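Local structure of exosome complex component Rrp41 (Archaeoglobus fulgidus, 3M7N) at residues 24-29 and 171-176. The protein probably degrades RNA from its 3' end as the catalytic exonuclease subunit of the archaeal exosome, and may also synthesize heteromeric RNA tails. The protein carries 1 engineered substitution. Residues are numbered along the deposited sequence; the frame is centred on the assembly and turned at random.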
loop_
_atom_site.group_PDB
_atom_site.type_symbol
_atom_site.label_atom_id
_atom_site.label_comp_id
_atom_site.label_asym_id
_atom_site.label_seq_id
_atom_site.Cartn_x
_atom_site.Cartn_y
_atom_site.Cartn_z
ATOM N N ASP E 24 -41.656 -22.294 9.613
ATOM C CA ASP E 24 -40.571 -23.213 9.270
ATOM C C ASP E 24 -40.323 -23.403 7.761
ATOM O O ASP E 24 -39.729 -24.393 7.348
ATOM C CB ASP E 24 -40.798 -24.567 9.937
ATOM C CG ASP E 24 -42.055 -25.282 9.424
ATOM O OD1 ASP E 24 -42.820 -24.687 8.624
ATOM O OD2 ASP E 24 -42.266 -26.454 9.828
ATOM N N GLU E 25 -40.767 -22.456 6.949
ATOM C CA GLU E 25 -40.569 -22.543 5.503
ATOM C C GLU E 25 -39.456 -21.634 4.947
ATOM O O GLU E 25 -39.392 -20.448 5.277
ATOM C CB GLU E 25 -41.879 -22.226 4.778
ATOM C CG GLU E 25 -43.022 -23.161 5.154
ATOM C CD GLU E 25 -44.315 -22.788 4.458
ATOM O OE1 GLU E 25 -45.266 -23.610 4.490
ATOM O OE2 GLU E 25 -44.371 -21.678 3.871
ATOM N N LEU E 26 -38.606 -22.201 4.092
ATOM C CA LEU E 26 -37.579 -21.444 3.368
ATOM C C LEU E 26 -38.183 -20.595 2.269
ATOM O O LEU E 26 -39.262 -20.904 1.754
ATOM C CB LEU E 26 -36.561 -22.389 2.707
ATOM C CG LEU E 26 -35.695 -23.258 3.613
ATOM C CD1 LEU E 26 -35.025 -24.356 2.803
ATOM C CD2 LEU E 26 -34.672 -22.407 4.358
ATOM N N ARG E 27 -37.456 -19.545 1.887
ATOM C CA ARG E 27 -37.784 -18.770 0.693
ATOM C C ARG E 27 -37.421 -19.598 -0.534
ATOM O O ARG E 27 -36.588 -20.494 -0.439
ATOM C CB ARG E 27 -37.021 -17.440 0.688
ATOM C CG ARG E 27 -37.551 -16.383 1.677
ATOM C CD ARG E 27 -36.617 -15.158 1.738
ATOM N NE ARG E 27 -35.265 -15.511 2.171
ATOM C CZ ARG E 27 -34.272 -14.641 2.376
ATOM N NH1 ARG E 27 -33.093 -15.086 2.790
ATOM N NH2 ARG E 27 -34.451 -13.333 2.186
ATOM N N PRO E 28 -38.066 -19.331 -1.679
ATOM C CA PRO E 28 -37.698 -20.014 -2.929
ATOM C C PRO E 28 -36.198 -19.907 -3.197
ATOM O O PRO E 28 -35.586 -18.855 -2.985
ATOM C CB PRO E 28 -38.468 -19.241 -4.008
ATOM C CG PRO E 28 -39.640 -18.638 -3.286
ATOM C CD PRO E 28 -39.193 -18.395 -1.857
ATOM N N ILE E 29 -35.623 -20.999 -3.676
ATOM C CA ILE E 29 -34.199 -21.108 -3.875
ATOM C C ILE E 29 -33.922 -21.704 -5.246
ATOM O O ILE E 29 -34.634 -22.604 -5.687
ATOM C CB ILE E 29 -33.590 -21.989 -2.775
ATOM C CG1 ILE E 29 -33.496 -21.194 -1.477
ATOM C CG2 ILE E 29 -32.228 -22.511 -3.156
ATOM C CD1 ILE E 29 -33.033 -22.017 -0.305
ATOM N N LEU E 171 -40.022 -17.707 16.524
ATOM C CA LEU E 171 -38.879 -18.090 15.701
ATOM C C LEU E 171 -39.335 -18.337 14.266
ATOM O O LEU E 171 -40.349 -19.000 14.023
ATOM C CB LEU E 171 -38.201 -19.347 16.248
ATOM C CG LEU E 171 -36.959 -19.204 17.134
ATOM C CD1 LEU E 171 -36.893 -17.869 17.857
ATOM C CD2 LEU E 171 -36.885 -20.349 18.121
ATOM N N VAL E 172 -38.601 -17.796 13.302
ATOM C CA VAL E 172 -38.929 -18.086 11.918
ATOM C C VAL E 172 -37.680 -18.502 11.181
ATOM O O VAL E 172 -36.584 -18.057 11.511
ATOM C CB VAL E 172 -39.612 -16.905 11.239
ATOM C CG1 VAL E 172 -40.934 -16.584 11.948
ATOM C CG2 VAL E 172 -38.699 -15.690 11.247
ATOM N N LEU E 173 -37.845 -19.363 10.185
ATOM C CA LEU E 173 -36.726 -19.843 9.392
ATOM C C LEU E 173 -36.471 -18.910 8.219
ATOM O O LEU E 173 -37.411 -18.542 7.527
ATOM C CB LEU E 173 -37.047 -21.235 8.868
ATOM C CG LEU E 173 -35.999 -21.912 7.991
ATOM C CD1 LEU E 173 -34.681 -22.088 8.730
ATOM C CD2 LEU E 173 -36.563 -23.250 7.522
ATOM N N ASP E 174 -35.212 -18.509 8.011
ATOM C CA ASP E 174 -34.821 -17.771 6.800
ATOM C C ASP E 174 -35.521 -16.432 6.678
ATOM O O ASP E 174 -36.288 -16.209 5.749
ATOM C CB ASP E 174 -35.141 -18.612 5.561
ATOM C CG ASP E 174 -34.538 -18.047 4.278
ATOM O OD1 ASP E 174 -35.199 -18.169 3.226
ATOM O OD2 ASP E 174 -33.413 -17.486 4.307
ATOM N N PRO E 175 -35.238 -15.512 7.594
ATOM C CA PRO E 175 -35.996 -14.251 7.571
ATOM C C PRO E 175 -35.858 -13.460 6.259
ATOM O O PRO E 175 -34.859 -13.573 5.537
ATOM C CB PRO E 175 -35.402 -13.446 8.741
ATOM C CG PRO E 175 -34.493 -14.406 9.486
ATOM C CD PRO E 175 -34.107 -15.483 8.532
ATOM N N MET E 176 -36.882 -12.661 5.977
ATOM C CA MET E 176 -36.916 -11.758 4.832
ATOM C C MET E 176 -36.609 -10.364 5.377
ATOM O O MET E 176 -36.535 -10.162 6.590
ATOM C CB MET E 176 -38.327 -11.743 4.219
ATOM C CG MET E 176 -39.319 -10.881 5.035
ATOM S SD MET E 176 -41.071 -11.160 4.722
ATOM C CE MET E 176 -41.140 -10.933 2.937
#
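Asp174 OD1 accepts two hydrogen bonds from one residue, Arg27. The backbone donor, Arg27 N, lies 3.0 Å from Asp174 OD1 and uses the anti lone pair of that oxygen, with an N-H...O angle of 161°. The second donor, Arg27 NE, reaches Asp174 OD1 at 2.9 Å from above the carboxylate plane. The other carboxylate oxygen completes a side-on, two-nitrogen salt bridge, with Arg27 NH1 2.9 Å from Asp174 OD2. This bridge is not coplanar, since the guanidinium and carboxylate planes stand 67° apart. A bend at chi3 (-60°) turns the end of the arginine chain across the aspartate side chain at about a right angle, so that NE and NH1 reach the carboxylate whose OD1 also takes the backbone N-H. Pro175 O sits 3.3 Å above the centre of the guanidinium, over one face, while Arg27 NH1 also bonds to Ala134 O. A leucine in place of Arg27 would probably leave the buried Asp174 carboxylate without its cationic mate and Ala134 O without this donor. Beside this polar cluster Leu26 CD2 packs 3.8 Å from Leu173 CD2, and that same leucine 173 methyl meets the backbone Asp24 O at 3.4 Å. Asp24 itself turns its carboxylate elsewhere, to Lys224. In this RNase PH-family subunit the bridge joins the loop leading into strand 29-33 of the mixed sheet to the turn after strand 170-173 of the antiparallel sheet, both strands outermost within this chain; Leu26 also touches helix 212-248 and strand 158-167, and Met47 of strand 41-47 packs against both Arg27 and Asp174.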